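Local coordinates for chromosome partition protein Smc (Pyrococcus furiosus, PDB 3NWC) that forms the hinge of an SMC protein, where two subunits dimerize and DNA is bound, in a molecule probably required for chromosome condensation and partitioning, at residues E7-A12 with H167-G172; V57-R62 with K125-D130; T131-S136 with V150-E155. All blocks are in the same frame, centred on the assembly; numbering follows the deposited sequence. Where two conformers were deposited one is given.

Interaction 1: residues E7-A12 with H167-G172; sequences ERELIA and HFRARG
Glu9 OE2 is held by two donors of one residue, Arg169: the backbone N at 3.0 Å and the guanidinium NH1 at 2.8 Å, the latter a salt bridge. They arrive from opposite faces of the carboxylate, the amide on the syn side and NH1 from well above the plane, with the carboxylate and guanidinium planes 82° apart. This is therefore no flat two-pronged ion pair. Glu9 OE1 takes the backbone N of Phe168 at 2.8 Å in a nearly straight bond, 168° at the hydrogen, so that two successive amides of the chain end on one carboxylate. Glu9 gets there by folding at chi2, which turns its carboxylate from the flank of helix 4-19 onto the segment 167-172. Arg169 has its CG wedged between the backbone N and carbonyl carbon (chi1 68°), and from there the chain runs extended to bring NH1 back over the carboxylate. NH1 also lies 3.6 Å above the plane of the His167 ring, over its centre. Beside this polar knot, Ala12 CB packs 3.8 Å from Phe168 CB, while the Phe168 side chain goes on to touch Val57 of helix 52-59. The charge of Glu9, in a side chain largely shut off from solvent, is thus answered by one guanidinium and two peptide amides, which tie the loop after strand 163-165 to helix 4-19 near the N-terminus of the chain.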
loop_
_atom_site.group_PDB
_atom_site.type_symbol
_atom_site.label_atom_id
_atom_site.label_comp_id
_atom_site.label_asym_id
_atom_site.label_seq_id
_atom_site.Cartn_x
_atom_site.Cartn_y
_atom_site.Cartn_z
ATOM N N GLU A 7 9.643 16.976 12.307
ATOM C CA GLU A 7 10.539 17.175 11.179
ATOM C C GLU A 7 11.342 15.915 10.940
ATOM O O GLU A 7 11.534 15.505 9.795
ATOM C CB GLU A 7 11.487 18.358 11.422
ATOM C CG GLU A 7 10.803 19.697 11.279
ATOM C CD GLU A 7 11.713 20.876 11.545
ATOM O OE1 GLU A 7 12.848 20.675 12.027
ATOM O OE2 GLU A 7 11.279 22.012 11.267
ATOM N N ARG A 8 11.835 15.315 12.022
ATOM C CA ARG A 8 12.594 14.072 11.913
ATOM C C ARG A 8 11.719 12.982 11.285
ATOM O O ARG A 8 12.172 12.227 10.410
ATOM C CB ARG A 8 13.128 13.639 13.287
ATOM C CG ARG A 8 14.190 14.602 13.838
ATOM C CD ARG A 8 14.760 14.130 15.159
ATOM N NE ARG A 8 15.848 15.006 15.579
ATOM C CZ ARG A 8 17.113 14.858 15.188
ATOM N NH1 ARG A 8 17.440 13.856 14.387
ATOM N NH2 ARG A 8 18.054 15.698 15.599
ATOM N N GLU A 9 10.476 12.903 11.738
ATOM C CA GLU A 9 9.508 11.941 11.193
ATOM C C GLU A 9 9.328 12.118 9.697
ATOM O O GLU A 9 9.306 11.142 8.946
ATOM C CB GLU A 9 8.129 12.084 11.881
ATOM C CG GLU A 9 8.041 11.443 13.260
ATOM C CD GLU A 9 8.245 9.941 13.204
ATOM O OE1 GLU A 9 7.302 9.234 12.805
ATOM O OE2 GLU A 9 9.349 9.470 13.553
ATOM N N LEU A 10 9.155 13.361 9.269
ATOM C CA LEU A 10 8.969 13.662 7.848
ATOM C C LEU A 10 10.178 13.270 7.006
ATOM O O LEU A 10 10.042 12.642 5.957
ATOM C CB LEU A 10 8.666 15.153 7.636
ATOM C CG LEU A 10 8.494 15.613 6.185
ATOM C CD1 LEU A 10 7.321 14.891 5.534
ATOM C CD2 LEU A 10 8.304 17.125 6.090
ATOM N N ILE A 11 11.369 13.653 7.451
ATOM C CA ILE A 11 12.584 13.277 6.733
ATOM C C ILE A 11 12.660 11.762 6.612
ATOM O O ILE A 11 12.960 11.227 5.539
ATOM C CB ILE A 11 13.860 13.804 7.438
ATOM C CG1 ILE A 11 13.822 15.330 7.534
ATOM C CG2 ILE A 11 15.105 13.345 6.685
ATOM C CD1 ILE A 11 13.822 16.026 6.190
ATOM N N ALA A 12 12.388 11.069 7.718
ATOM C CA ALA A 12 12.475 9.610 7.721
ATOM C C ALA A 12 11.430 9.005 6.796
ATOM O O ALA A 12 11.715 8.107 6.027
ATOM C CB ALA A 12 12.356 9.044 9.121
ATOM N N HIS A 167 6.870 5.340 14.925
ATOM C CA HIS A 167 7.831 6.282 14.381
ATOM C C HIS A 167 8.375 5.856 13.039
ATOM O O HIS A 167 8.775 4.703 12.844
ATOM C CB HIS A 167 9.004 6.463 15.344
ATOM C CG HIS A 167 8.618 7.101 16.636
ATOM N ND1 HIS A 167 9.419 7.043 17.758
ATOM C CD2 HIS A 167 7.521 7.806 16.987
ATOM C CE1 HIS A 167 8.824 7.689 18.747
ATOM N NE2 HIS A 167 7.672 8.159 18.306
ATOM N N PHE A 168 8.437 6.807 12.123
ATOM C CA PHE A 168 9.223 6.609 10.911
ATOM C C PHE A 168 10.712 6.649 11.241
ATOM O O PHE A 168 11.512 5.948 10.632
ATOM C CB PHE A 168 8.910 7.696 9.884
ATOM C CG PHE A 168 7.584 7.521 9.202
ATOM C CD1 PHE A 168 7.460 6.678 8.113
ATOM C CD2 PHE A 168 6.463 8.203 9.654
ATOM C CE1 PHE A 168 6.237 6.519 7.473
ATOM C CE2 PHE A 168 5.238 8.039 9.022
ATOM C CZ PHE A 168 5.136 7.204 7.925
ATOM N N ARG A 169 11.091 7.488 12.190
ATOM C CA ARG A 169 12.523 7.712 12.405
ATOM C C ARG A 169 13.109 6.532 13.160
ATOM O O ARG A 169 12.484 5.972 14.067
ATOM C CB ARG A 169 12.771 9.032 13.122
ATOM C CG ARG A 169 12.305 9.070 14.551
ATOM C CD ARG A 169 12.252 10.505 15.038
ATOM N NE ARG A 169 11.908 10.583 16.454
ATOM C CZ ARG A 169 10.670 10.663 16.926
ATOM N NH1 ARG A 169 9.629 10.680 16.096
ATOM N NH2 ARG A 169 10.471 10.734 18.234
ATOM N N ALA A 170 14.307 6.141 12.748
ATOM C CA ALA A 170 14.930 4.945 13.266
ATOM C C ALA A 170 15.724 5.283 14.520
ATOM O O ALA A 170 16.009 6.446 14.793
ATOM C CB ALA A 170 15.839 4.345 12.221
ATOM N N ARG A 171 16.071 4.251 15.274
ATOM C CA ARG A 171 16.839 4.429 16.507
ATOM C C ARG A 171 18.210 5.045 16.208
ATOM O O ARG A 171 18.615 6.027 16.844
ATOM C CB ARG A 171 16.983 3.086 17.220
ATOM C CG ARG A 171 17.865 3.115 18.462
ATOM C CD ARG A 171 17.968 1.731 19.089
ATOM N NE ARG A 171 16.708 1.300 19.695
ATOM C CZ ARG A 171 16.269 1.696 20.886
ATOM N NH1 ARG A 171 16.978 2.549 21.615
ATOM N NH2 ARG A 171 15.113 1.240 21.347
ATOM N N GLY A 172 18.901 4.471 15.227
ATOM C CA GLY A 172 20.247 4.898 14.871
ATOM C C GLY A 172 21.284 4.485 15.905
ATOM O O GLY A 172 20.942 3.987 16.979
#

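Interaction 2: residues V57-R62 with K125-D130; sequences VALGNR and KFALGD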
loop_
_atom_site.group_PDB
_atom_site.type_symbol
_atom_site.label_atom_id
_atom_site.label_comp_id
_atom_site.label_asym_id
_atom_site.label_seq_id
_atom_site.Cartn_x
_atom_site.Cartn_y
_atom_site.Cartn_z
ATOM N N VAL A 57 2.059 11.118 4.905
ATOM C CA VAL A 57 1.439 9.908 5.456
ATOM C C VAL A 57 0.135 9.545 4.736
ATOM O O VAL A 57 -0.120 8.372 4.404
ATOM C CB VAL A 57 1.203 10.050 6.986
ATOM C CG1 VAL A 57 0.355 8.910 7.526
ATOM C CG2 VAL A 57 2.547 10.152 7.734
ATOM N N ALA A 58 -0.710 10.537 4.490
ATOM C CA ALA A 58 -1.998 10.213 3.886
ATOM C C ALA A 58 -1.879 9.740 2.434
ATOM O O ALA A 58 -2.711 8.954 1.953
ATOM C CB ALA A 58 -2.979 11.389 4.001
ATOM N N LEU A 59 -0.879 10.248 1.716
ATOM C CA LEU A 59 -0.616 9.768 0.361
ATOM C C LEU A 59 -0.008 8.375 0.408
ATOM O O LEU A 59 -0.390 7.493 -0.356
ATOM C CB LEU A 59 0.357 10.690 -0.354
ATOM C CG LEU A 59 -0.116 11.723 -1.359
ATOM C CD1 LEU A 59 1.097 12.328 -2.044
ATOM C CD2 LEU A 59 -1.020 11.067 -2.389
ATOM N N GLY A 60 0.952 8.181 1.306
ATOM C CA GLY A 60 1.637 6.898 1.405
ATOM C C GLY A 60 2.156 6.446 0.050
ATOM O O GLY A 60 2.750 7.239 -0.689
ATOM N N ASN A 61 1.925 5.181 -0.286
ATOM C CA ASN A 61 2.421 4.626 -1.545
ATOM C C ASN A 61 1.778 5.250 -2.767
ATOM O O ASN A 61 2.293 5.142 -3.877
ATOM C CB ASN A 61 2.211 3.112 -1.597
ATOM C CG ASN A 61 3.199 2.363 -0.750
ATOM O OD1 ASN A 61 4.235 2.903 -0.365
ATOM N ND2 ASN A 61 2.893 1.104 -0.458
ATOM N N ARG A 62 0.645 5.903 -2.579
ATOM C CA ARG A 62 -0.031 6.518 -3.708
ATOM C C ARG A 62 0.858 7.577 -4.336
ATOM O O ARG A 62 0.741 7.877 -5.509
ATOM C CB ARG A 62 -1.372 7.119 -3.285
ATOM C CG ARG A 62 -2.378 6.083 -2.824
ATOM C CD ARG A 62 -2.444 4.941 -3.804
ATOM N NE ARG A 62 -3.441 3.956 -3.414
ATOM C CZ ARG A 62 -3.820 2.939 -4.176
ATOM N NH1 ARG A 62 -3.290 2.773 -5.386
ATOM N NH2 ARG A 62 -4.740 2.097 -3.728
ATOM N N LYS A 125 -8.117 13.333 -6.007
ATOM C CA LYS A 125 -9.234 13.075 -5.108
ATOM C C LYS A 125 -9.398 11.583 -4.831
ATOM O O LYS A 125 -9.890 11.194 -3.774
ATOM C CB LYS A 125 -10.523 13.689 -5.652
ATOM C CG LYS A 125 -10.534 15.203 -5.571
ATOM C CD LYS A 125 -11.705 15.793 -6.344
ATOM C CE LYS A 125 -11.678 17.313 -6.294
ATOM N NZ LYS A 125 -11.765 17.810 -4.889
ATOM N N PHE A 126 -8.986 10.749 -5.775
ATOM C CA PHE A 126 -8.927 9.317 -5.492
ATOM C C PHE A 126 -7.973 9.055 -4.315
ATOM O O PHE A 126 -8.281 8.279 -3.417
ATOM C CB PHE A 126 -8.477 8.520 -6.716
ATOM C CG PHE A 126 -7.751 7.254 -6.360
ATOM C CD1 PHE A 126 -8.451 6.137 -5.926
ATOM C CD2 PHE A 126 -6.377 7.201 -6.419
ATOM C CE1 PHE A 126 -7.779 4.988 -5.573
ATOM C CE2 PHE A 126 -5.706 6.058 -6.072
ATOM C CZ PHE A 126 -6.410 4.951 -5.654
ATOM N N ALA A 127 -6.818 9.716 -4.306
ATOM C CA ALA A 127 -5.830 9.450 -3.254
ATOM C C ALA A 127 -6.155 10.123 -1.918
ATOM O O ALA A 127 -5.927 9.555 -0.847
ATOM C CB ALA A 127 -4.432 9.875 -3.722
ATOM N N LEU A 128 -6.660 11.353 -1.981
ATOM C CA LEU A 128 -6.768 12.182 -0.789
ATOM C C LEU A 128 -8.161 12.741 -0.544
ATOM O O LEU A 128 -8.375 13.429 0.443
ATOM C CB LEU A 128 -5.783 13.349 -0.889
ATOM C CG LEU A 128 -4.308 12.918 -0.797
ATOM C CD1 LEU A 128 -3.405 14.088 -1.162
ATOM C CD2 LEU A 128 -4.018 12.442 0.620
ATOM N N GLY A 129 -9.091 12.425 -1.438
ATOM C CA GLY A 129 -10.418 13.046 -1.437
ATOM C C GLY A 129 -11.319 12.804 -0.243
ATOM O O GLY A 129 -12.211 13.604 0.030
ATOM N N ASP A 130 -11.117 11.704 0.473
ATOM C CA ASP A 130 -11.888 11.507 1.688
ATOM C C ASP A 130 -11.025 11.522 2.938
ATOM O O ASP A 130 -11.474 11.124 4.004
ATOM C CB ASP A 130 -12.785 10.257 1.601
ATOM C CG ASP A 130 -12.004 8.945 1.632
ATOM O OD1 ASP A 130 -10.765 8.939 1.482
ATOM O OD2 ASP A 130 -12.653 7.893 1.800
HETATM O O HOH W 1 -3.972 7.712 -0.454
#
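In the conformer described, one of two, Arg62 lays one face of its guanidinium against the rim of Phe126: CZ of the ring stands 3.6 Å above the guanidinium plane, over its centre. The two planes are 77° apart, so the ring presents its edge, with Arg62 NH1 close to the ring plane, and the charge does not sit over the aromatic face as it would in a cation-pi pair. A bend at chi2 (-48°) swings the arginine out to this position, while its CB stays back beside Ala127. The guanidinium has polar partners farther on, NH1 at Asn65 and NH2 in a salt bridge to Glu158 of the second subunit. Back along the chain from this 3-10 turn, Leu59 crosses Leu128 at about a right angle; Leu59 CD2 meets Leu128 CD1 at 4.0 Å and also rests on Ala127 CB at 3.9 Å. Leu128 sends its other methyl, CD2, to Ala58 CB at 3.7 Å. A single water joins the backbones, donating to Ala58 O at 3.0 Å and to Ala127 O at 2.7 Å, two carbonyls that could not bond to each other. Methyl groups and one bridging water thus hold the ends of helices 52-59 and 121-128 together inside the hinge domain, while the arginine bordering this apolar patch has its flat face on a hydrocarbon edge and bonds elsewhere through NH1 and NH2, the latter across the dimer interface.

Interaction 3: residues T131-S136 with V150-E155; sequences TVIVNS and VTIEGE
Val150 lies between two residues of the neighbouring strand, its N bonded to Val132 O at 2.9 Å and its O receiving Val134 N at 3.0 Å, the second bond nearly straight at 168°. These two bonds set the parallel register, Ile133 beside Val150 and Val134 beside Thr151, and a CA-H...O contact from Ile133 CA to Val150 O adds to them. On the face with Ile133, the packing is close. Val150 CG1, placed between its own backbone N and carbonyl carbon (chi1 57°), reaches both Thr131 CG2 at 3.8 Å and Ile133 CG1 at 3.9 Å; Ala54, Val57 and Ala58 of helix 52-59 cover the same valine. Ile152 CD1 extends the apolar row to Ile133 CG2 at 3.8 Å.

Toward Asn135 and Glu153 the pairing slackens. Ile152 N still points to Val134 O, but the bond is weak, and beyond it a water takes over, donating to Asn135 O at 2.7 Å and only weakly accepting from Glu153 N. The strand from Val150 is here already turning back through a type I turn, Thr151 to Gly154. Thr151 OG1 braces that turn, accepting from Glu155 N and donating to Glu155 OE1, while the other oxygen of this carboxylate makes a salt bridge with Lys82 of the second subunit. Parallel strands 131-134 and 148-151, the latter turning back in a hairpin to 156-157, form the inner part of a mixed sheet that 108-109 and 163-165 complete at its edges, with helix 52-59 against the face carrying Ile133 and Val150, in the SMC hinge domain.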
loop_
_atom_site.group_PDB
_atom_site.type_symbol
_atom_site.label_atom_id
_atom_site.label_comp_id
_atom_site.label_asym_id
_atom_site.label_seq_id
_atom_site.Cartn_x
_atom_site.Cartn_y
_atom_site.Cartn_z
ATOM N N THR A 131 -9.795 12.025 2.810
ATOM C CA THR A 131 -8.931 12.161 3.976
ATOM C C THR A 131 -9.159 13.468 4.727
ATOM O O THR A 131 -9.159 14.542 4.144
ATOM C CB THR A 131 -7.426 12.050 3.612
ATOM O OG1 THR A 131 -7.208 10.814 2.938
ATOM C CG2 THR A 131 -6.568 12.078 4.868
ATOM N N VAL A 132 -9.304 13.344 6.037
ATOM C CA VAL A 132 -9.395 14.483 6.919
ATOM C C VAL A 132 -8.214 14.532 7.867
ATOM O O VAL A 132 -7.750 13.502 8.372
ATOM C CB VAL A 132 -10.732 14.422 7.710
ATOM C CG1 VAL A 132 -10.848 15.586 8.662
ATOM C CG2 VAL A 132 -11.901 14.383 6.739
ATOM N N ILE A 133 -7.709 15.743 8.087
ATOM C CA ILE A 133 -6.607 15.962 9.009
ATOM C C ILE A 133 -7.184 16.354 10.360
ATOM O O ILE A 133 -8.014 17.268 10.456
ATOM C CB ILE A 133 -5.683 17.077 8.504
ATOM C CG1 ILE A 133 -5.203 16.761 7.081
ATOM C CG2 ILE A 133 -4.511 17.278 9.454
ATOM C CD1 ILE A 133 -4.433 17.895 6.419
ATOM N N VAL A 134 -6.762 15.633 11.392
ATOM C CA VAL A 134 -7.168 15.894 12.763
ATOM C C VAL A 134 -5.915 16.098 13.619
ATOM O O VAL A 134 -4.812 15.703 13.228
ATOM C CB VAL A 134 -8.016 14.740 13.324
ATOM C CG1 VAL A 134 -9.166 14.417 12.367
ATOM C CG2 VAL A 134 -7.160 13.509 13.541
ATOM N N ASN A 135 -6.083 16.716 14.782
ATOM C CA ASN A 135 -4.935 17.137 15.584
ATOM C C ASN A 135 -4.217 16.037 16.369
ATOM O O ASN A 135 -3.010 16.133 16.598
ATOM C CB ASN A 135 -5.334 18.276 16.525
ATOM C CG ASN A 135 -5.874 19.474 15.781
ATOM O OD1 ASN A 135 -7.041 19.497 15.380
ATOM N ND2 ASN A 135 -5.031 20.482 15.591
ATOM N N SER A 136 -4.945 15.011 16.800
ATOM C CA SER A 136 -4.326 13.934 17.577
ATOM C C SER A 136 -5.109 12.621 17.556
ATOM O O SER A 136 -6.193 12.545 16.984
ATOM C CB SER A 136 -4.066 14.385 19.020
ATOM O OG SER A 136 -5.048 15.305 19.459
ATOM N N VAL A 150 -5.897 11.423 9.123
ATOM C CA VAL A 150 -4.465 11.373 9.383
ATOM C C VAL A 150 -4.234 12.398 10.483
ATOM O O VAL A 150 -4.831 13.467 10.454
ATOM C CB VAL A 150 -3.642 11.676 8.110
ATOM C CG1 VAL A 150 -4.016 13.056 7.506
ATOM C CG2 VAL A 150 -2.163 11.584 8.399
ATOM N N THR A 151 -3.425 12.064 11.479
ATOM C CA THR A 151 -3.128 13.047 12.523
ATOM C C THR A 151 -1.967 13.906 12.074
ATOM O O THR A 151 -1.212 13.523 11.193
ATOM C CB THR A 151 -2.797 12.412 13.884
ATOM O OG1 THR A 151 -1.530 11.740 13.820
ATOM C CG2 THR A 151 -3.886 11.438 14.300
ATOM N N ILE A 152 -1.827 15.077 12.683
ATOM C CA ILE A 152 -0.765 15.984 12.313
ATOM C C ILE A 152 0.600 15.332 12.535
ATOM O O ILE A 152 1.557 15.654 11.855
ATOM C CB ILE A 152 -0.847 17.300 13.113
ATOM C CG1 ILE A 152 -1.953 18.180 12.541
ATOM C CG2 ILE A 152 0.464 18.055 13.032
ATOM C CD1 ILE A 152 -1.551 18.865 11.250
ATOM N N GLU A 153 0.663 14.400 13.480
ATOM C CA GLU A 153 1.929 13.760 13.827
ATOM C C GLU A 153 2.160 12.451 13.087
ATOM O O GLU A 153 3.210 11.816 13.245
ATOM C CB GLU A 153 2.035 13.572 15.338
ATOM C CG GLU A 153 2.204 14.897 16.077
ATOM C CD GLU A 153 3.356 15.721 15.525
ATOM O OE1 GLU A 153 4.253 15.136 14.883
ATOM O OE2 GLU A 153 3.368 16.951 15.732
ATOM N N GLY A 154 1.171 12.044 12.293
ATOM C CA GLY A 154 1.387 10.990 11.323
ATOM C C GLY A 154 0.781 9.624 11.566
ATOM O O GLY A 154 1.225 8.640 10.971
ATOM N N GLU A 155 -0.209 9.535 12.442
ATOM C CA GLU A 155 -0.991 8.307 12.514
ATOM C C GLU A 155 -2.002 8.304 11.374
ATOM O O GLU A 155 -2.481 9.358 10.957
ATOM C CB GLU A 155 -1.685 8.159 13.865
ATOM C CG GLU A 155 -0.747 7.834 15.010
ATOM C CD GLU A 155 -0.097 9.058 15.612
ATOM O OE1 GLU A 155 -0.729 10.136 15.607
ATOM O OE2 GLU A 155 1.047 8.933 16.101
HETATM O O HOH W 2 -0.987 14.419 16.244
#

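How the interactions relate
Helix 52-59 joins the three contacts. Its Val57 meets Phe168 of interaction 1, CG2 to CE2 at 3.7 Å, and on another branch packs CG1 against Val150 CG2 of interaction 3 at 3.8 Å. Ala58 CB does likewise with Thr131 CG2, also at 3.8 Å. Interactions 2 and 3, with centres about 13 Å apart, form one continuous interior, and strand 131-134 follows directly on helix 121-128. Interaction 1 lies farther out, its centre about 21 Å from that of interaction 2 and 17 Å from that of interaction 3, where helix 4-19 meets the loop after strand 163-165. All three touch the second subunit, in keeping with the dimerizing role of the hinge.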